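Probable hydrolase (Pseudomonas aeruginosa, PDB 7AL6) is of unknown function but has an alpha/beta-hydrolase fold and is probably a hydrolase, perhaps one that acts on lipids. Local coordinates at residues Glu94-Ala105 / Glu117-Gly127; Glu226-Ala234 / Val276-Phe284. One frame throughout, in Å; residues are numbered along the deposited sequence.

Along the chain the two contacts follow in series, contact 1 closing before contact 2 opens. Contact 1 closes the short beta-alpha-beta unit in which helix 103-114 links strand 96-101 to strand 119-125, in the middle of the main sheet. Contact 2 spans a longer excursion: strand 229-234 joins the sheet beside strand 119-125, the chain goes on through strand 255-259, and helix 270-284 runs back over the sheet. The two meet along strand 119-125, where L124 N and D126 N probably hydrogen-bond to S230 O and V232 O. Their centres lie about 10 Å apart, and F280 of the helix reaches A123 and I125 of contact 1.

Contact 1 of 2, residues Glu94-Ala105 / Glu117-Gly127; sequences ERFSLLGHSMGA and ERIERLALIDG
Strands 96-101 and 119-125 run parallel, their axes 4.6 Å apart and inclined by 22°, joined by alternating backbone hydrogen bonds from F96 N to R118 O at one end to S102 N to I125 O at the other. They are the two strands of a right-handed beta-alpha-beta crossover in the alpha/beta-hydrolase sheet. Between F96 and L98 the register slips by one residue, a beta bulge. On the sheet face towards helices 77-91 and 103-114, I119 CD1 comes obliquely to the F96 ring, 3.5 Å from CE2. Farther along, L98 and L122 run alongside one another, with L98 CB 3.7 Å from L122 CD2. The other face carries L99, whose CD1 rests on A123 CB, and H101, whose CD2 lies 3.6 Å from I125 CG2. Where strand 96-101 gives way to helix 103-114, G100-x-S102-x-G104 fits a nucleophile elbow. S102 has the strained backbone, phi 53° and psi -121°, usual for the nucleophile of such elbows, and its OG bonds to H263, which also bonds D126, consistent with a Ser-His-Asp triad. A105, at the start of helix 103-114, sets its CB against L124 CD2. At the far end, R118 folds back through bends at chi2 and chi3, bringing NE to E94 O at 2.7 Å, while its NH2 pairs with E89. The carboxylate of E94 lies over one face of that guanidinium, a long, charge-only salt bridge. A water links S97 OG, which donates to it at 2.8 Å, with E120 OE2, to which it donates at 2.9 Å.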
loop_
_atom_site.group_PDB
_atom_site.type_symbol
_atom_site.label_atom_id
_atom_site.label_comp_id
_atom_site.label_asym_id
_atom_site.label_seq_id
_atom_site.Cartn_x
_atom_site.Cartn_y
_atom_site.Cartn_z
ATOM N N GLU A 94 -13.004 -22.027 14.819
ATOM C CA GLU A 94 -12.866 -23.153 13.875
ATOM C C GLU A 94 -14.205 -23.332 13.155
ATOM O O GLU A 94 -14.215 -23.313 11.964
ATOM C CB GLU A 94 -12.395 -24.411 14.594
ATOM C CG GLU A 94 -12.368 -25.636 13.702
ATOM C CD GLU A 94 -11.646 -25.469 12.380
ATOM O OE1 GLU A 94 -12.045 -26.105 11.409
ATOM O OE2 GLU A 94 -10.685 -24.712 12.331
ATOM N N ARG A 95 -15.289 -23.476 13.886
ATOM C CA ARG A 95 -16.633 -23.613 13.299
ATOM C C ARG A 95 -17.456 -22.416 13.747
ATOM O O ARG A 95 -17.276 -21.959 14.858
ATOM C CB ARG A 95 -17.274 -24.936 13.694
ATOM C CG ARG A 95 -16.802 -26.103 12.847
ATOM C CD ARG A 95 -17.615 -27.342 13.110
ATOM N NE ARG A 95 -17.655 -27.617 14.530
ATOM C CZ ARG A 95 -17.986 -28.790 15.050
ATOM N NH1 ARG A 95 -18.297 -29.791 14.253
ATOM N NH2 ARG A 95 -17.994 -28.965 16.356
ATOM N N PHE A 96 -18.312 -21.923 12.878
ATOM C CA PHE A 96 -19.126 -20.728 13.168
ATOM C C PHE A 96 -20.334 -20.690 12.241
ATOM O O PHE A 96 -20.349 -21.347 11.245
ATOM C CB PHE A 96 -18.288 -19.464 13.006
ATOM C CG PHE A 96 -17.671 -19.300 11.646
ATOM C CD1 PHE A 96 -16.461 -19.889 11.347
ATOM C CD2 PHE A 96 -18.289 -18.548 10.673
ATOM C CE1 PHE A 96 -15.890 -19.738 10.102
ATOM C CE2 PHE A 96 -17.712 -18.392 9.430
ATOM C CZ PHE A 96 -16.524 -19.001 9.145
ATOM N N SER A 97 -21.294 -19.873 12.597
ATOM C CA SER A 97 -22.518 -19.673 11.832
ATOM C C SER A 97 -22.477 -18.320 11.145
ATOM O O SER A 97 -21.688 -17.441 11.518
ATOM C CB SER A 97 -23.716 -19.813 12.752
ATOM O OG SER A 97 -23.834 -21.207 13.107
ATOM N N LEU A 98 -23.301 -18.183 10.101
ATOM C CA LEU A 98 -23.458 -16.926 9.379
ATOM C C LEU A 98 -24.893 -16.408 9.415
ATOM O O LEU A 98 -25.867 -17.168 9.342
ATOM C CB LEU A 98 -22.981 -17.072 7.938
ATOM C CG LEU A 98 -21.465 -17.315 7.806
ATOM C CD1 LEU A 98 -21.179 -17.702 6.381
ATOM C CD2 LEU A 98 -20.622 -16.165 8.248
ATOM N N LEU A 99 -25.004 -15.091 9.569
ATOM C CA LEU A 99 -26.257 -14.356 9.546
ATOM C C LEU A 99 -26.088 -13.301 8.477
ATOM O O LEU A 99 -25.290 -12.372 8.641
ATOM C CB LEU A 99 -26.538 -13.743 10.909
ATOM C CG LEU A 99 -27.658 -12.693 10.948
ATOM C CD1 LEU A 99 -29.017 -13.229 10.471
ATOM C CD2 LEU A 99 -27.788 -12.107 12.383
ATOM N N GLY A 100 -26.764 -13.448 7.364
ATOM C CA GLY A 100 -26.490 -12.610 6.216
ATOM C C GLY A 100 -27.728 -11.929 5.684
ATOM O O GLY A 100 -28.787 -12.546 5.577
ATOM N N HIS A 101 -27.564 -10.662 5.285
ATOM C CA HIS A 101 -28.628 -9.885 4.670
ATOM C C HIS A 101 -28.241 -9.550 3.239
ATOM O O HIS A 101 -27.157 -9.006 2.979
ATOM C CB HIS A 101 -28.954 -8.596 5.457
ATOM C CG HIS A 101 -29.955 -7.729 4.752
ATOM N ND1 HIS A 101 -29.642 -6.494 4.234
ATOM C CD2 HIS A 101 -31.247 -7.951 4.432
ATOM C CE1 HIS A 101 -30.695 -5.993 3.619
ATOM N NE2 HIS A 101 -31.686 -6.858 3.730
ATOM N N SER A 102 -29.125 -9.895 2.306
ATOM C CA SER A 102 -28.978 -9.552 0.894
ATOM C C SER A 102 -27.627 -9.999 0.344
ATOM O O SER A 102 -27.343 -11.208 0.325
ATOM C CB SER A 102 -29.215 -8.051 0.704
ATOM O OG SER A 102 -29.430 -7.778 -0.659
ATOM N N MET A 103 -26.805 -9.080 -0.177
ATOM C CA MET A 103 -25.459 -9.487 -0.610
ATOM C C MET A 103 -24.743 -10.346 0.437
ATOM O O MET A 103 -23.948 -11.242 0.103
ATOM C CB MET A 103 -24.572 -8.268 -0.912
ATOM C CG MET A 103 -23.212 -8.656 -1.514
ATOM S SD MET A 103 -22.100 -7.232 -1.830
ATOM C CE MET A 103 -21.741 -6.777 -0.123
ATOM N N GLY A 104 -24.934 -10.018 1.706
ATOM C CA GLY A 104 -24.267 -10.768 2.751
ATOM C C GLY A 104 -24.776 -12.187 2.844
ATOM O O GLY A 104 -24.040 -13.084 3.287
ATOM N N ALA A 105 -26.052 -12.394 2.479
ATOM C CA ALA A 105 -26.614 -13.743 2.393
ATOM C C ALA A 105 -26.019 -14.483 1.216
ATOM O O ALA A 105 -25.681 -15.662 1.320
ATOM C CB ALA A 105 -28.145 -13.692 2.264
ATOM N N GLU A 117 -17.251 -27.669 5.931
ATOM C CA GLU A 117 -16.593 -28.112 7.185
ATOM C C GLU A 117 -16.634 -26.989 8.248
ATOM O O GLU A 117 -16.685 -27.316 9.398
ATOM C CB GLU A 117 -15.169 -28.595 6.869
ATOM C CG GLU A 117 -14.187 -27.448 6.618
ATOM C CD GLU A 117 -12.905 -27.559 5.815
ATOM O OE1 GLU A 117 -12.838 -28.363 4.900
ATOM O OE2 GLU A 117 -12.012 -26.755 6.075
ATOM N N ARG A 118 -16.572 -25.709 7.878
ATOM C CA ARG A 118 -16.510 -24.552 8.791
ATOM C C ARG A 118 -17.864 -23.969 9.192
ATOM O O ARG A 118 -17.896 -23.342 10.191
ATOM C CB ARG A 118 -15.779 -23.399 8.104
ATOM C CG ARG A 118 -14.425 -23.737 7.512
ATOM C CD ARG A 118 -13.350 -24.133 8.498
ATOM N NE ARG A 118 -13.110 -23.166 9.545
ATOM C CZ ARG A 118 -12.101 -22.311 9.590
ATOM N NH1 ARG A 118 -12.004 -21.478 10.603
ATOM N NH2 ARG A 118 -11.189 -22.291 8.645
ATOM N N ILE A 119 -18.947 -24.206 8.476
ATOM C CA ILE A 119 -20.160 -23.418 8.695
ATOM C C ILE A 119 -21.217 -24.280 9.383
ATOM O O ILE A 119 -21.683 -25.289 8.830
ATOM C CB ILE A 119 -20.707 -22.859 7.371
ATOM C CG1 ILE A 119 -19.662 -22.066 6.621
ATOM C CG2 ILE A 119 -21.929 -22.006 7.658
ATOM C CD1 ILE A 119 -19.002 -20.939 7.478
ATOM N N GLU A 120 -21.606 -23.887 10.582
ATOM C CA GLU A 120 -22.522 -24.720 11.345
ATOM C C GLU A 120 -23.990 -24.508 10.932
ATOM O O GLU A 120 -24.740 -25.477 10.838
ATOM C CB GLU A 120 -22.357 -24.449 12.827
ATOM C CG GLU A 120 -21.002 -24.877 13.379
ATOM C CD GLU A 120 -20.873 -24.665 14.876
ATOM O OE1 GLU A 120 -20.888 -25.695 15.593
ATOM O OE2 GLU A 120 -20.735 -23.489 15.331
ATOM N N ARG A 121 -24.396 -23.256 10.747
ATOM C CA ARG A 121 -25.773 -22.839 10.401
ATOM C C ARG A 121 -25.775 -21.576 9.522
ATOM O O ARG A 121 -24.843 -20.810 9.607
ATOM C CB ARG A 121 -26.554 -22.567 11.689
ATOM C CG ARG A 121 -26.484 -23.662 12.741
ATOM C CD ARG A 121 -27.608 -24.663 12.605
ATOM N NE ARG A 121 -27.705 -25.680 13.636
ATOM C CZ ARG A 121 -27.074 -26.840 13.625
ATOM N NH1 ARG A 121 -27.281 -27.699 14.594
ATOM N NH2 ARG A 121 -26.242 -27.150 12.660
ATOM N N LEU A 122 -26.810 -21.383 8.713
ATOM C CA LEU A 122 -26.997 -20.162 7.899
ATOM C C LEU A 122 -28.342 -19.518 8.246
ATOM O O LEU A 122 -29.334 -20.205 8.153
ATOM C CB LEU A 122 -27.031 -20.497 6.411
ATOM C CG LEU A 122 -25.724 -20.765 5.698
ATOM C CD1 LEU A 122 -25.916 -20.537 4.218
ATOM C CD2 LEU A 122 -24.597 -19.913 6.235
ATOM N N ALA A 123 -28.372 -18.248 8.622
ATOM C CA ALA A 123 -29.600 -17.456 8.809
ATOM C C ALA A 123 -29.543 -16.401 7.705
ATOM O O ALA A 123 -28.637 -15.591 7.712
ATOM C CB ALA A 123 -29.686 -16.886 10.188
ATOM N N LEU A 124 -30.476 -16.447 6.773
ATOM C CA LEU A 124 -30.455 -15.587 5.597
ATOM C C LEU A 124 -31.662 -14.658 5.620
ATOM O O LEU A 124 -32.791 -15.108 5.868
ATOM C CB LEU A 124 -30.431 -16.411 4.335
ATOM C CG LEU A 124 -29.375 -17.519 4.257
ATOM C CD1 LEU A 124 -29.512 -18.282 2.964
ATOM C CD2 LEU A 124 -27.954 -16.949 4.361
ATOM N N ILE A 125 -31.425 -13.380 5.340
ATOM C CA ILE A 125 -32.507 -12.369 5.248
ATOM C C ILE A 125 -32.629 -11.876 3.798
ATOM O O ILE A 125 -31.755 -11.145 3.353
ATOM C CB ILE A 125 -32.310 -11.201 6.222
ATOM C CG1 ILE A 125 -32.100 -11.668 7.658
ATOM C CG2 ILE A 125 -33.470 -10.243 6.123
ATOM C CD1 ILE A 125 -31.687 -10.578 8.589
ATOM N N ASP A 126 -33.649 -12.325 3.074
ATOM C CA ASP A 126 -34.049 -11.836 1.741
ATOM C C ASP A 126 -32.918 -11.855 0.717
ATOM O O ASP A 126 -32.835 -10.924 -0.017
ATOM C CB ASP A 126 -34.634 -10.438 1.867
ATOM C CG ASP A 126 -35.771 -10.208 0.900
ATOM O OD1 ASP A 126 -36.614 -11.059 0.833
ATOM O OD2 ASP A 126 -35.756 -9.210 0.229
ATOM N N GLY A 127 -32.082 -12.876 0.714
ATOM C CA GLY A 127 -31.006 -13.055 -0.267
ATOM C C GLY A 127 -30.651 -14.509 -0.410
ATOM O O GLY A 127 -30.763 -15.205 0.549
HETATM O O HOH W 1 -14.242 -27.706 10.907
HETATM O O HOH W 2 -22.447 -21.141 15.489
#

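Contact 2 of 2, residues Glu226-Ala234 / Val276-Phe284; sequences ECPVSLVLA and VARVFAAFF. With EDO (1,2-ethanediol), chain H.
F283 turns a face to S230 and F280 turns its edge to it, and these two rings set the fit between strand 229-234 and the 276-284 part of helix 270-284. The segments run antiparallel (173°) with their axes 9.5 Å apart, and no hydrogen bond crosses between them. S230 CB sits almost on the normal of the F283 ring, 3.4 Å from its centroid and 11° off, a CH-pi contact centred over the face. F283 gets there because its CG stands anti to the backbone N (chi1 174°), which throws the ring from the helix towards the strand. Its rim meets P228, just before the strand: CZ comes 3.5 Å from P228 O, near the ring plane, and CE1 packs on P228 CB. The same serine holds its OG anti to its own N, and that oxygen lies in the plane of the F280 ring, 3.5 Å from CE1, with V279 CG1 beside it. Two residues along the strand, V232 crosses F280 at a slant, its CG2 3.7 Å from CZ. That methyl also touches V279 CG1, while V232 CG1 reaches V276 CG2 at 4.2 Å. Residues 276, 279, 280 and 283 thus form one stripe down the helix, and on the strand the alternate residues S230 and V232 face it. F280 also leans on A123 and I125 of the neighbouring strand. At the edge of F283 sits a 1,2-ethanediol, probably from the crystallisation liquor, whose O2 accepts a bond from V229 N at 3.0 Å. The pairing is the layered packing of an alpha/beta-hydrolase fold, with the C-terminal helix laid over the parallel strands of the central sheet.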
loop_
_atom_site.group_PDB
_atom_site.type_symbol
_atom_site.label_atom_id
_atom_site.label_comp_id
_atom_site.label_asym_id
_atom_site.label_seq_id
_atom_site.Cartn_x
_atom_site.Cartn_y
_atom_site.Cartn_z
ATOM N N GLU A 226 -24.460 -27.615 3.061
ATOM C CA GLU A 226 -24.690 -28.866 3.802
ATOM C C GLU A 226 -25.377 -28.595 5.133
ATOM O O GLU A 226 -25.943 -29.521 5.659
ATOM C CB GLU A 226 -23.378 -29.585 4.079
ATOM C CG GLU A 226 -22.590 -29.930 2.842
ATOM C CD GLU A 226 -21.353 -30.757 3.103
ATOM O OE1 GLU A 226 -21.178 -31.181 4.189
ATOM O OE2 GLU A 226 -20.603 -30.959 2.204
ATOM N N CYS A 227 -25.404 -27.354 5.595
ATOM C CA CYS A 227 -25.880 -27.072 6.929
ATOM C C CYS A 227 -27.337 -26.659 6.943
ATOM O O CYS A 227 -27.913 -26.314 5.913
ATOM C CB CYS A 227 -25.040 -25.963 7.583
ATOM S SG CYS A 227 -25.189 -24.379 6.690
ATOM N N PRO A 228 -27.962 -26.703 8.116
ATOM C CA PRO A 228 -29.307 -26.149 8.263
ATOM C C PRO A 228 -29.317 -24.689 7.857
ATOM O O PRO A 228 -28.389 -23.939 8.157
ATOM C CB PRO A 228 -29.604 -26.307 9.759
ATOM C CG PRO A 228 -28.726 -27.468 10.198
ATOM C CD PRO A 228 -27.478 -27.351 9.345
ATOM N N VAL A 229 -30.392 -24.290 7.189
ATOM C CA VAL A 229 -30.547 -22.942 6.661
ATOM C C VAL A 229 -31.925 -22.428 7.059
ATOM O O VAL A 229 -32.927 -23.133 6.883
ATOM C CB VAL A 229 -30.401 -22.894 5.134
ATOM C CG1 VAL A 229 -30.730 -21.485 4.628
ATOM C CG2 VAL A 229 -29.027 -23.299 4.668
ATOM N N SER A 230 -31.974 -21.207 7.600
ATOM C CA SER A 230 -33.213 -20.475 7.828
ATOM C C SER A 230 -33.257 -19.247 6.920
ATOM O O SER A 230 -32.411 -18.342 7.024
ATOM C CB SER A 230 -33.320 -20.080 9.285
ATOM O OG SER A 230 -34.576 -19.461 9.561
ATOM N N LEU A 231 -34.235 -19.209 6.033
ATOM C CA LEU A 231 -34.405 -18.105 5.106
ATOM C C LEU A 231 -35.650 -17.265 5.409
ATOM O O LEU A 231 -36.785 -17.780 5.450
ATOM C CB LEU A 231 -34.458 -18.622 3.679
ATOM C CG LEU A 231 -34.715 -17.584 2.592
ATOM C CD1 LEU A 231 -33.637 -16.501 2.462
ATOM C CD2 LEU A 231 -34.863 -18.342 1.308
ATOM N N VAL A 232 -35.446 -15.953 5.550
ATOM C CA VAL A 232 -36.542 -14.999 5.740
ATOM C C VAL A 232 -36.792 -14.284 4.428
ATOM O O VAL A 232 -35.854 -13.809 3.767
ATOM C CB VAL A 232 -36.244 -14.005 6.864
ATOM C CG1 VAL A 232 -37.212 -12.802 6.779
ATOM C CG2 VAL A 232 -36.355 -14.723 8.204
ATOM N N LEU A 233 -38.066 -14.211 4.050
ATOM C CA LEU A 233 -38.508 -13.670 2.771
ATOM C C LEU A 233 -39.451 -12.520 3.063
ATOM O O LEU A 233 -40.469 -12.725 3.723
ATOM C CB LEU A 233 -39.228 -14.740 1.951
ATOM C CG LEU A 233 -38.291 -15.910 1.655
ATOM C CD1 LEU A 233 -39.064 -17.147 1.325
ATOM C CD2 LEU A 233 -37.374 -15.498 0.512
ATOM N N ALA A 234 -39.050 -11.327 2.655
ATOM C CA ALA A 234 -39.809 -10.084 2.861
ATOM C C ALA A 234 -40.965 -10.073 1.859
ATOM O O ALA A 234 -40.677 -10.198 0.695
ATOM C CB ALA A 234 -38.924 -8.888 2.681
ATOM N N VAL A 276 -38.229 -11.072 12.726
ATOM C CA VAL A 276 -37.043 -11.804 12.298
ATOM C C VAL A 276 -36.359 -12.443 13.491
ATOM O O VAL A 276 -35.967 -13.616 13.455
ATOM C CB VAL A 276 -36.090 -10.884 11.510
ATOM C CG1 VAL A 276 -34.807 -11.661 11.189
ATOM C CG2 VAL A 276 -36.785 -10.393 10.242
ATOM N N ALA A 277 -36.240 -11.706 14.595
ATOM C CA ALA A 277 -35.544 -12.255 15.739
ATOM C C ALA A 277 -36.217 -13.523 16.253
ATOM O O ALA A 277 -35.536 -14.465 16.705
ATOM C CB ALA A 277 -35.473 -11.191 16.831
ATOM N N ARG A 278 -37.556 -13.541 16.269
ATOM C CA ARG A 278 -38.244 -14.725 16.782
ATOM C C ARG A 278 -37.892 -15.931 15.937
ATOM O O ARG A 278 -37.628 -17.017 16.460
ATOM C CB ARG A 278 -39.760 -14.530 16.767
ATOM C CG ARG A 278 -40.303 -13.751 17.932
ATOM C CD ARG A 278 -41.793 -13.402 17.661
ATOM N NE ARG A 278 -42.366 -12.444 18.610
ATOM C CZ ARG A 278 -42.341 -12.576 19.934
ATOM N NH1 ARG A 278 -41.811 -13.659 20.497
ATOM N NH2 ARG A 278 -42.883 -11.634 20.697
ATOM N N VAL A 279 -37.870 -15.762 14.627
ATOM C CA VAL A 279 -37.557 -16.869 13.693
ATOM C C VAL A 279 -36.133 -17.383 13.930
ATOM O O VAL A 279 -35.996 -18.551 14.210
ATOM C CB VAL A 279 -37.706 -16.385 12.245
ATOM C CG1 VAL A 279 -37.050 -17.339 11.270
ATOM C CG2 VAL A 279 -39.154 -16.147 11.878
ATOM N N PHE A 280 -35.142 -16.497 13.947
ATOM C CA PHE A 280 -33.702 -16.834 14.087
ATOM C C PHE A 280 -33.393 -17.373 15.484
ATOM O O PHE A 280 -32.620 -18.262 15.565
ATOM C CB PHE A 280 -32.828 -15.664 13.643
ATOM C CG PHE A 280 -32.824 -15.447 12.157
ATOM C CD1 PHE A 280 -33.185 -16.462 11.295
ATOM C CD2 PHE A 280 -32.484 -14.225 11.624
ATOM C CE1 PHE A 280 -33.201 -16.255 9.933
ATOM C CE2 PHE A 280 -32.498 -14.017 10.260
ATOM C CZ PHE A 280 -32.850 -15.035 9.420
ATOM N N ALA A 281 -34.002 -16.835 16.528
ATOM C CA ALA A 281 -33.777 -17.269 17.920
ATOM C C ALA A 281 -34.206 -18.731 18.054
ATOM O O ALA A 281 -33.504 -19.474 18.672
ATOM C CB ALA A 281 -34.499 -16.378 18.879
ATOM N N ALA A 282 -35.323 -19.124 17.468
ATOM C CA ALA A 282 -35.723 -20.535 17.512
ATOM C C ALA A 282 -34.814 -21.395 16.640
ATOM O O ALA A 282 -34.434 -22.494 17.039
ATOM C CB ALA A 282 -37.182 -20.697 17.086
ATOM N N PHE A 283 -34.393 -20.894 15.495
ATOM C CA PHE A 283 -33.509 -21.639 14.572
ATOM C C PHE A 283 -32.156 -21.938 15.229
ATOM O O PHE A 283 -31.733 -23.071 15.223
ATOM C CB PHE A 283 -33.348 -20.853 13.277
ATOM C CG PHE A 283 -32.355 -21.436 12.318
ATOM C CD1 PHE A 283 -32.633 -22.598 11.631
ATOM C CD2 PHE A 283 -31.136 -20.831 12.121
ATOM C CE1 PHE A 283 -31.713 -23.130 10.749
ATOM C CE2 PHE A 283 -30.221 -21.362 11.238
ATOM C CZ PHE A 283 -30.510 -22.510 10.557
ATOM N N PHE A 284 -31.561 -20.949 15.878
ATOM C CA PHE A 284 -30.226 -21.027 16.514
ATOM C C PHE A 284 -30.255 -21.922 17.746
ATOM O O PHE A 284 -29.216 -22.396 18.092
ATOM C CB PHE A 284 -29.653 -19.639 16.755
ATOM C CG PHE A 284 -28.985 -19.106 15.521
ATOM C CD1 PHE A 284 -27.911 -19.769 14.965
ATOM C CD2 PHE A 284 -29.475 -17.992 14.882
ATOM C CE1 PHE A 284 -27.322 -19.306 13.810
ATOM C CE2 PHE A 284 -28.867 -17.517 13.741
ATOM C CZ PHE A 284 -27.806 -18.184 13.198
HETATM C C1 EDO H . -32.713 -26.409 8.651
HETATM O O1 EDO H . -32.988 -27.599 9.345
HETATM C C2 EDO H . -33.198 -26.437 7.259
HETATM O O2 EDO H . -32.248 -26.389 6.259
#